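PDB 2INV: inulin fructotransferase from Bacillus sp. snu-7, which cleaves fructose pairs from the end of inulin by intramolecular fructosyl transfer, releasing them as difructose anhydride III. Local coordinates for residues D169-H174 against A192-V197; Q216-S221 against E237-L242; C262-V267 against C286-I291. One frame throughout, in Å; residues are numbered along the deposited sequence.

Interaction 1. Residues D169-H174 against A192-V197; sequences DNDSFH and ADALRV. With FRU (beta-D-fructofuranose), chain E.
Asp171 and Asp193 meet at an angle on successive coils of the right-handed parallel beta-helix, beside a sugar pocket that Asp193 forms with Arg134 and Gln216. The Asp193 carboxylate accepts one hydroxyl of the fructose on each oxygen: O3 of the sugar reaches OD2 at 2.6 Å and O4 reaches OD1 at 2.7 Å. An acidic side chain suits this place, because its two acceptors match two neighbouring hydroxyls. Extension of the side chain opposite its own backbone N (chi1 179°) carries the carboxylate to the sugar. Asp171 OD1 is 3.4 Å from Asp193 OD2. Arg134, in a salt bridge with Asp193 and a long, weak ion pair with Asp171, probably offsets the clustering of acids.

Past the pocket along the chain, both segments turn through left-handed backbone conformations, at Ser172 and Ala194, whose small side chains both pack on Met201 of the second subunit. Ser172 N donates to Asp193 O at 3.0 Å, and after the bend Arg196 N donates to Phe173 O at the same length, with an N-H...O angle of 142°. Two waters bind backbone groups around the bend. One joins Asn170 OD1, Phe173 N and Asp193 O, while Asn170 ND2 is held by Ser168 O; the other joins Phe173 O, Ala194 O and Arg196 NH2. On the apolar side, Leu195 CD1 rests against Phe173 CB at 3.5 Å.

At the far end the Arg196 guanidinium stacks on the His174 ring, their planes 23° apart. Asp199 of the second subunit binds both partners, through a salt bridge to Arg196 NH1 and a weak hydrogen bond to His174 NE2. The overlap is offset: Arg196 NH1 sits over the rim of the imidazole, 3.7 Å from His174 NE2.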
loop_
_atom_site.group_PDB
_atom_site.type_symbol
_atom_site.label_atom_id
_atom_site.label_comp_id
_atom_site.label_asym_id
_atom_site.label_seq_id
_atom_site.Cartn_x
_atom_site.Cartn_y
_atom_site.Cartn_z
ATOM N N ASP A 169 13.174 7.252 -21.445
ATOM C CA ASP A 169 13.508 7.177 -20.033
ATOM C C ASP A 169 12.694 8.228 -19.320
ATOM O O ASP A 169 12.570 9.372 -19.773
ATOM C CB ASP A 169 15.002 7.371 -19.820
ATOM C CG ASP A 169 15.812 6.261 -20.468
ATOM O OD1 ASP A 169 15.209 5.224 -20.837
ATOM O OD2 ASP A 169 17.045 6.406 -20.609
ATOM N N ASN A 170 12.128 7.823 -18.196
ATOM C CA ASN A 170 11.245 8.688 -17.438
ATOM C C ASN A 170 11.599 8.745 -15.963
ATOM O O ASN A 170 12.206 7.827 -15.416
ATOM C CB ASN A 170 9.834 8.145 -17.574
ATOM C CG ASN A 170 9.772 6.651 -17.286
ATOM O OD1 ASN A 170 9.409 6.232 -16.186
ATOM N ND2 ASN A 170 10.153 5.841 -18.270
ATOM N N ASP A 171 11.227 9.840 -15.317
ATOM C CA ASP A 171 11.477 9.956 -13.901
ATOM C C ASP A 171 10.240 10.373 -13.132
ATOM O O ASP A 171 9.510 11.276 -13.521
ATOM C CB ASP A 171 12.611 10.927 -13.599
ATOM C CG ASP A 171 13.029 10.870 -12.144
ATOM O OD1 ASP A 171 12.958 9.765 -11.556
ATOM O OD2 ASP A 171 13.428 11.913 -11.579
ATOM N N SER A 172 10.024 9.662 -12.036
ATOM C CA SER A 172 8.920 9.887 -11.120
ATOM C C SER A 172 7.533 9.791 -11.748
ATOM O O SER A 172 6.665 10.618 -11.463
ATOM C CB SER A 172 9.081 11.247 -10.447
ATOM O OG SER A 172 8.458 11.244 -9.178
ATOM N N PHE A 173 7.302 8.787 -12.588
ATOM C CA PHE A 173 5.982 8.644 -13.187
ATOM C C PHE A 173 5.062 8.021 -12.152
ATOM O O PHE A 173 5.529 7.324 -11.240
ATOM C CB PHE A 173 6.053 7.785 -14.449
ATOM C CG PHE A 173 6.359 8.577 -15.699
ATOM C CD1 PHE A 173 7.105 9.749 -15.628
ATOM C CD2 PHE A 173 5.928 8.141 -16.943
ATOM C CE1 PHE A 173 7.417 10.472 -16.775
ATOM C CE2 PHE A 173 6.234 8.853 -18.096
ATOM C CZ PHE A 173 6.981 10.023 -18.017
ATOM N N HIS A 174 3.765 8.287 -12.285
ATOM C CA HIS A 174 2.768 7.767 -11.357
ATOM C C HIS A 174 1.567 7.244 -12.140
ATOM O O HIS A 174 0.948 7.982 -12.919
ATOM C CB HIS A 174 2.339 8.887 -10.406
ATOM C CG HIS A 174 1.631 8.415 -9.176
ATOM N ND1 HIS A 174 1.383 7.085 -8.915
ATOM C CD2 HIS A 174 1.162 9.100 -8.105
ATOM C CE1 HIS A 174 0.792 6.971 -7.740
ATOM N NE2 HIS A 174 0.647 8.178 -7.227
ATOM N N ALA A 192 12.268 3.050 -16.621
ATOM C CA ALA A 192 11.545 3.671 -15.517
ATOM C C ALA A 192 12.476 3.890 -14.331
ATOM O O ALA A 192 13.333 3.063 -14.027
ATOM C CB ALA A 192 10.371 2.801 -15.109
ATOM N N ASP A 193 12.293 5.023 -13.670
ATOM C CA ASP A 193 13.099 5.430 -12.533
ATOM C C ASP A 193 12.157 6.097 -11.524
ATOM O O ASP A 193 11.519 7.100 -11.836
ATOM C CB ASP A 193 14.185 6.379 -13.061
ATOM C CG ASP A 193 15.095 6.917 -11.976
ATOM O OD1 ASP A 193 15.142 6.340 -10.862
ATOM O OD2 ASP A 193 15.789 7.927 -12.245
ATOM N N ALA A 194 12.060 5.510 -10.330
ATOM C CA ALA A 194 11.188 6.010 -9.265
ATOM C C ALA A 194 9.737 5.973 -9.723
ATOM O O ALA A 194 8.923 6.813 -9.326
ATOM C CB ALA A 194 11.577 7.428 -8.879
ATOM N N LEU A 195 9.433 4.994 -10.569
ATOM C CA LEU A 195 8.093 4.820 -11.098
ATOM C C LEU A 195 7.174 4.221 -10.062
ATOM O O LEU A 195 7.590 3.448 -9.195
ATOM C CB LEU A 195 8.092 3.891 -12.315
ATOM C CG LEU A 195 6.703 3.368 -12.722
ATOM C CD1 LEU A 195 5.889 4.491 -13.339
ATOM C CD2 LEU A 195 6.852 2.219 -13.700
ATOM N N ARG A 196 5.909 4.591 -10.158
ATOM C CA ARG A 196 4.941 4.044 -9.251
ATOM C C ARG A 196 3.710 3.582 -9.980
ATOM O O ARG A 196 3.054 4.345 -10.699
ATOM C CB ARG A 196 4.550 5.047 -8.195
ATOM C CG ARG A 196 5.232 4.770 -6.884
ATOM C CD ARG A 196 4.868 5.844 -5.936
ATOM N NE ARG A 196 5.274 7.128 -6.480
ATOM C CZ ARG A 196 4.733 8.283 -6.115
ATOM N NH1 ARG A 196 3.759 8.308 -5.208
ATOM N NH2 ARG A 196 5.172 9.415 -6.643
ATOM N N VAL A 197 3.430 2.305 -9.785
ATOM C CA VAL A 197 2.302 1.632 -10.372
ATOM C C VAL A 197 1.616 1.036 -9.151
ATOM O O VAL A 197 2.044 0.013 -8.631
ATOM C CB VAL A 197 2.812 0.537 -11.326
ATOM C CG1 VAL A 197 1.663 -0.266 -11.883
ATOM C CG2 VAL A 197 3.617 1.169 -12.455
HETATM C C1 FRU E . 20.372 10.152 -8.966
HETATM C C2 FRU E . 20.149 8.686 -9.536
HETATM C C3 FRU E . 18.664 8.351 -9.856
HETATM C C4 FRU E . 18.505 6.849 -9.528
HETATM C C5 FRU E . 19.538 6.662 -8.454
HETATM C C6 FRU E . 20.546 5.664 -8.760
HETATM O O1 FRU E . 19.570 10.342 -8.200
HETATM O O2 FRU E . 21.114 8.511 -10.554
HETATM O O3 FRU E . 17.801 8.738 -10.896
HETATM O O4 FRU E . 17.180 6.503 -9.171
HETATM O O5 FRU E . 20.349 7.885 -8.387
HETATM O O6 FRU E . 21.292 4.891 -8.143
HETATM O O HOH W 1 9.015 6.897 -13.623
HETATM O O HOH W 2 6.403 8.185 -8.877
#

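Interaction 2. Residues Q216-S221 against E237-L242; sequences QATIVS and ENHEGL
Gln216, Thr218 and Leu242 carry most of this contact between consecutive coils of the beta-helix. Gln216 crosses the aliphatic part of Glu240 at an angle, its NE2 3.8 Å from Glu240 CG, with the amide and carboxylate planes only 19° apart. A long polar side chain suits this partly exposed place, since Gln216 also touches the bound fructose, while the Glu240 carboxylate turns to a salt bridge with Arg264.

Thr218 serves two chemistries. Its OG1 donates to Gln216 O at 3.1 Å from above the carbonyl plane, and the same atom lies at the edge of the His239 ring, 3.6 Å from CE1. On its apolar side, Thr218 CB lies 3.7 Å from Leu242 CD1. Thr218 CG2 meets the same methyl, and Val220 CG2 touches it from further along the strand. Between these groups a water joins Thr218 N, His239 ND1 and Glu240 O, supplementing the weak bond from Ala217 N to Glu240 O.

Strand 219-221 runs between strands 196-198 and 243-245 of the adjoining coils. Toward the interior, Thr218 packs on Leu195 of the preceding coil and Leu242 on Phe259 of strand 258-260.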
loop_
_atom_site.group_PDB
_atom_site.type_symbol
_atom_site.label_atom_id
_atom_site.label_comp_id
_atom_site.label_asym_id
_atom_site.label_seq_id
_atom_site.Cartn_x
_atom_site.Cartn_y
_atom_site.Cartn_z
ATOM N N GLN A 216 15.123 1.567 -12.086
ATOM C CA GLN A 216 15.643 1.921 -10.773
ATOM C C GLN A 216 14.535 2.299 -9.796
ATOM O O GLN A 216 13.554 2.939 -10.172
ATOM C CB GLN A 216 16.623 3.087 -10.874
ATOM C CG GLN A 216 17.795 2.852 -11.806
ATOM C CD GLN A 216 18.864 1.999 -11.172
ATOM O OE1 GLN A 216 19.665 1.363 -11.864
ATOM N NE2 GLN A 216 18.875 1.966 -9.844
ATOM N N ALA A 217 14.735 1.905 -8.540
ATOM C CA ALA A 217 13.815 2.160 -7.435
ATOM C C ALA A 217 12.371 2.394 -7.852
ATOM O O ALA A 217 11.810 3.469 -7.640
ATOM C CB ALA A 217 14.310 3.333 -6.620
ATOM N N THR A 218 11.768 1.359 -8.417
ATOM C CA THR A 218 10.393 1.414 -8.864
ATOM C C THR A 218 9.535 0.663 -7.855
ATOM O O THR A 218 10.017 -0.238 -7.172
ATOM C CB THR A 218 10.264 0.773 -10.258
ATOM O OG1 THR A 218 10.998 1.558 -11.209
ATOM C CG2 THR A 218 8.808 0.699 -10.681
ATOM N N ILE A 219 8.268 1.046 -7.757
ATOM C CA ILE A 219 7.345 0.398 -6.837
ATOM C C ILE A 219 6.096 -0.043 -7.568
ATOM O O ILE A 219 5.484 0.737 -8.299
ATOM C CB ILE A 219 6.898 1.339 -5.693
ATOM C CG1 ILE A 219 8.088 1.720 -4.808
ATOM C CG2 ILE A 219 5.818 0.656 -4.867
ATOM C CD1 ILE A 219 7.739 2.724 -3.737
ATOM N N VAL A 220 5.731 -1.302 -7.367
ATOM C CA VAL A 220 4.541 -1.867 -7.974
ATOM C C VAL A 220 3.813 -2.558 -6.832
ATOM O O VAL A 220 4.174 -3.667 -6.437
ATOM C CB VAL A 220 4.895 -2.897 -9.072
ATOM C CG1 VAL A 220 3.622 -3.445 -9.707
ATOM C CG2 VAL A 220 5.768 -2.254 -10.141
ATOM N N SER A 221 2.801 -1.885 -6.293
ATOM C CA SER A 221 2.048 -2.425 -5.171
ATOM C C SER A 221 0.555 -2.122 -5.217
ATOM O O SER A 221 0.108 -1.265 -5.982
ATOM C CB SER A 221 2.624 -1.887 -3.861
ATOM O OG SER A 221 2.371 -0.512 -3.732
ATOM N N GLU A 237 12.710 -5.888 -16.601
ATOM C CA GLU A 237 13.966 -6.118 -17.301
ATOM C C GLU A 237 15.117 -5.279 -16.775
ATOM O O GLU A 237 15.093 -4.049 -16.834
ATOM C CB GLU A 237 13.799 -5.856 -18.800
ATOM C CG GLU A 237 12.716 -6.713 -19.450
ATOM C CD GLU A 237 12.649 -6.517 -20.951
ATOM O OE1 GLU A 237 13.178 -5.493 -21.444
ATOM O OE2 GLU A 237 12.034 -7.362 -21.633
ATOM N N ASN A 238 16.131 -5.965 -16.259
ATOM C CA ASN A 238 17.325 -5.313 -15.736
ATOM C C ASN A 238 16.966 -4.189 -14.773
ATOM O O ASN A 238 17.435 -3.058 -14.908
ATOM C CB ASN A 238 18.156 -4.785 -16.904
ATOM C CG ASN A 238 18.303 -5.814 -18.008
ATOM O OD1 ASN A 238 18.782 -6.929 -17.774
ATOM N ND2 ASN A 238 17.881 -5.452 -19.217
ATOM N N HIS A 239 16.111 -4.523 -13.810
ATOM C CA HIS A 239 15.675 -3.584 -12.793
ATOM C C HIS A 239 16.494 -3.788 -11.548
ATOM O O HIS A 239 16.963 -4.890 -11.263
ATOM C CB HIS A 239 14.197 -3.768 -12.454
ATOM C CG HIS A 239 13.297 -2.807 -13.159
ATOM N ND1 HIS A 239 12.619 -1.802 -12.505
ATOM C CD2 HIS A 239 12.955 -2.701 -14.466
ATOM C CE1 HIS A 239 11.894 -1.121 -13.376
ATOM N NE2 HIS A 239 12.081 -1.646 -14.572
ATOM N N GLU A 240 16.643 -2.707 -10.804
ATOM C CA GLU A 240 17.400 -2.705 -9.579
ATOM C C GLU A 240 16.551 -1.920 -8.599
ATOM O O GLU A 240 16.017 -0.871 -8.947
ATOM C CB GLU A 240 18.736 -2.016 -9.835
ATOM C CG GLU A 240 19.470 -1.525 -8.603
ATOM C CD GLU A 240 20.546 -2.479 -8.140
ATOM O OE1 GLU A 240 21.013 -3.303 -8.957
ATOM O OE2 GLU A 240 20.948 -2.383 -6.960
ATOM N N GLY A 241 16.401 -2.440 -7.386
ATOM C CA GLY A 241 15.597 -1.760 -6.385
ATOM C C GLY A 241 14.090 -1.856 -6.580
ATOM O O GLY A 241 13.337 -1.075 -5.989
ATOM N N LEU A 242 13.638 -2.812 -7.387
ATOM C CA LEU A 242 12.206 -2.979 -7.613
ATOM C C LEU A 242 11.536 -3.578 -6.385
ATOM O O LEU A 242 12.012 -4.565 -5.828
ATOM C CB LEU A 242 11.952 -3.882 -8.823
ATOM C CG LEU A 242 10.499 -4.144 -9.249
ATOM C CD1 LEU A 242 9.787 -2.828 -9.534
ATOM C CD2 LEU A 242 10.472 -5.031 -10.485
HETATM O O HOH W 3 13.318 -0.771 -9.887
#

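Interaction 3. Residues C262-V267 against C286-I291; sequences CNRCSV and CKENLI
Asn289 is the tightly held centre of this contact between two coils of the beta-helix, whereas the polar and charged side chains at its other end meet water. With its CG beside its own backbone N (chi1 -56°), Asn289 sends its amide across to the preceding coil. There OD1 accepts Cys265 N at 2.6 Å, and ND2 makes a weak bond to Cys262 O. Asparagine suits the spot because its amide supplies both an acceptor and a donor where the backbone bends at Arg264 and Glu288, both in left-handed conformations. The pattern recurs one coil on, where Asn327 OD1 accepts Asn289 N.

Beyond the bend the strands pair regularly in parallel: Leu290 N binds Cys265 O at 3.0 Å, and Val267 N binds Leu290 O at 2.7 Å with an N-H...O angle of 170°. Val267 and Ile291 run alongside each other here, Ile291 CD1 lying 3.7 Å from Val267 CB, as beta-branched residues suit extended strands.

At the other end Arg264 N to Lys287 O still holds the backbone, but the side chains are wetter and in part weakly bonded. Asn263 OD1 takes Lys287 N in its carbonyl plane at 2.9 Å. The Lys287 chain curls back, so that NZ makes a weak bond to the same oxygen and shares a water with it. Arg264 NE donates to Glu288 OE1 at 3.0 Å in a salt bridge; this oxygen is in the guanidinium plane, but the carboxylate is met from above, the two planes being 59° apart. A second water donates to Glu288 OE2 and weakly accepts Arg264 NH2.

Arg264 NH1 also bridges to Glu240, so the arginine is flanked by acids from both neighbouring coils. This pairing probably eases the closeness of Arg297 of the second subunit to Arg264 NE.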
loop_
_atom_site.group_PDB
_atom_site.type_symbol
_atom_site.label_atom_id
_atom_site.label_comp_id
_atom_site.label_asym_id
_atom_site.label_seq_id
_atom_site.Cartn_x
_atom_site.Cartn_y
_atom_site.Cartn_z
ATOM N N CYS A 262 17.251 -8.954 -13.207
ATOM C CA CYS A 262 17.059 -7.869 -12.256
ATOM C C CYS A 262 17.921 -8.207 -11.047
ATOM O O CYS A 262 18.152 -9.385 -10.759
ATOM C CB CYS A 262 15.587 -7.756 -11.851
ATOM S SG CYS A 262 14.457 -7.564 -13.242
ATOM N N ASN A 263 18.400 -7.189 -10.341
ATOM C CA ASN A 263 19.237 -7.440 -9.173
ATOM C C ASN A 263 18.738 -6.662 -7.966
ATOM O O ASN A 263 18.228 -5.553 -8.094
ATOM C CB ASN A 263 20.691 -7.044 -9.456
ATOM C CG ASN A 263 21.285 -7.803 -10.619
ATOM O OD1 ASN A 263 21.217 -9.033 -10.681
ATOM N ND2 ASN A 263 21.875 -7.073 -11.556
ATOM N N ARG A 264 18.900 -7.254 -6.790
ATOM C CA ARG A 264 18.487 -6.627 -5.545
ATOM C C ARG A 264 17.053 -6.114 -5.528
ATOM O O ARG A 264 16.793 -5.011 -5.039
ATOM C CB ARG A 264 19.406 -5.457 -5.208
ATOM C CG ARG A 264 20.845 -5.823 -5.012
ATOM C CD ARG A 264 21.697 -5.173 -6.076
ATOM N NE ARG A 264 22.912 -5.946 -6.286
ATOM C CZ ARG A 264 23.669 -5.887 -7.373
ATOM N NH1 ARG A 264 23.346 -5.080 -8.364
ATOM N NH2 ARG A 264 24.739 -6.661 -7.473
ATOM N N CYS A 265 16.119 -6.890 -6.059
ATOM C CA CYS A 265 14.728 -6.455 -6.048
ATOM C C CYS A 265 14.030 -7.224 -4.945
ATOM O O CYS A 265 14.636 -8.123 -4.340
ATOM C CB CYS A 265 14.055 -6.730 -7.396
ATOM S SG CYS A 265 14.802 -5.845 -8.782
ATOM N N SER A 266 12.770 -6.888 -4.679
ATOM C CA SER A 266 12.046 -7.581 -3.624
ATOM C C SER A 266 10.591 -7.839 -3.971
ATOM O O SER A 266 9.861 -6.925 -4.375
ATOM C CB SER A 266 12.128 -6.781 -2.319
ATOM O OG SER A 266 11.322 -7.364 -1.317
ATOM N N VAL A 267 10.178 -9.093 -3.808
ATOM C CA VAL A 267 8.805 -9.489 -4.073
ATOM C C VAL A 267 8.289 -10.064 -2.759
ATOM O O VAL A 267 8.538 -11.229 -2.426
ATOM C CB VAL A 267 8.753 -10.530 -5.200
ATOM C CG1 VAL A 267 7.328 -10.989 -5.436
ATOM C CG2 VAL A 267 9.321 -9.917 -6.478
ATOM N N CYS A 286 19.410 -13.469 -12.279
ATOM C CA CYS A 286 18.912 -12.433 -11.382
ATOM C C CYS A 286 19.718 -12.650 -10.113
ATOM O O CYS A 286 19.834 -13.782 -9.634
ATOM C CB CYS A 286 17.414 -12.610 -11.108
ATOM S SG CYS A 286 16.354 -12.241 -12.522
ATOM N N LYS A 287 20.277 -11.575 -9.564
ATOM C CA LYS A 287 21.099 -11.699 -8.364
ATOM C C LYS A 287 20.572 -10.952 -7.145
ATOM O O LYS A 287 20.012 -9.862 -7.254
ATOM C CB LYS A 287 22.525 -11.191 -8.639
ATOM C CG LYS A 287 23.282 -11.913 -9.746
ATOM C CD LYS A 287 24.742 -11.440 -9.808
ATOM C CE LYS A 287 24.878 -9.968 -10.114
ATOM N NZ LYS A 287 24.431 -9.603 -11.487
ATOM N N GLU A 288 20.766 -11.562 -5.982
ATOM C CA GLU A 288 20.410 -10.966 -4.701
ATOM C C GLU A 288 18.988 -10.433 -4.494
ATOM O O GLU A 288 18.797 -9.347 -3.950
ATOM C CB GLU A 288 21.440 -9.868 -4.403
ATOM C CG GLU A 288 22.864 -10.414 -4.413
ATOM C CD GLU A 288 23.917 -9.408 -4.859
ATOM O OE1 GLU A 288 23.770 -8.208 -4.552
ATOM O OE2 GLU A 288 24.897 -9.824 -5.515
ATOM N N ASN A 289 17.992 -11.210 -4.902
ATOM C CA ASN A 289 16.606 -10.792 -4.755
ATOM C C ASN A 289 15.904 -11.498 -3.607
ATOM O O ASN A 289 16.217 -12.645 -3.268
ATOM C CB ASN A 289 15.848 -11.036 -6.058
ATOM C CG ASN A 289 16.504 -10.354 -7.237
ATOM O OD1 ASN A 289 16.390 -9.141 -7.410
ATOM N ND2 ASN A 289 17.217 -11.129 -8.045
ATOM N N LEU A 290 14.957 -10.782 -3.008
ATOM C CA LEU A 290 14.186 -11.289 -1.889
ATOM C C LEU A 290 12.757 -11.625 -2.297
ATOM O O LEU A 290 12.004 -10.752 -2.743
ATOM C CB LEU A 290 14.186 -10.248 -0.773
ATOM C CG LEU A 290 13.386 -10.519 0.501
ATOM C CD1 LEU A 290 13.949 -11.724 1.235
ATOM C CD2 LEU A 290 13.433 -9.281 1.385
ATOM N N ILE A 291 12.408 -12.901 -2.163
ATOM C CA ILE A 291 11.073 -13.392 -2.494
ATOM C C ILE A 291 10.595 -13.985 -1.184
ATOM O O ILE A 291 10.948 -15.112 -0.843
ATOM C CB ILE A 291 11.136 -14.493 -3.550
ATOM C CG1 ILE A 291 12.080 -14.061 -4.675
ATOM C CG2 ILE A 291 9.740 -14.772 -4.092
ATOM C CD1 ILE A 291 11.576 -12.904 -5.478
HETATM O O HOH W 4 22.026 -9.712 -13.242
HETATM O O HOH W 5 27.001 -8.298 -6.319
#

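In the fold
All three contacts join successive coils of one beta-helix, in series along the chain. Interactions 1 and 2 adjoin, Ala194 N and Leu195 O probably bonding to Gln216 O and Ile219 N; interactions 2 and 3 meet likewise, through His239 O and Leu242 O. Interactions 1 and 3 do not touch, their centres being about 19 Å apart. Every touching residue of interaction 1 is buried, while the other two include partly exposed charged or amide side chains. Sugar binding marks interactions 1 and 2, through Asp193 and Gln216; waters bind backbone groups at the bends of both, whereas in interaction 3 an asparagine does this and the waters join side chains. All three also border the second subunit.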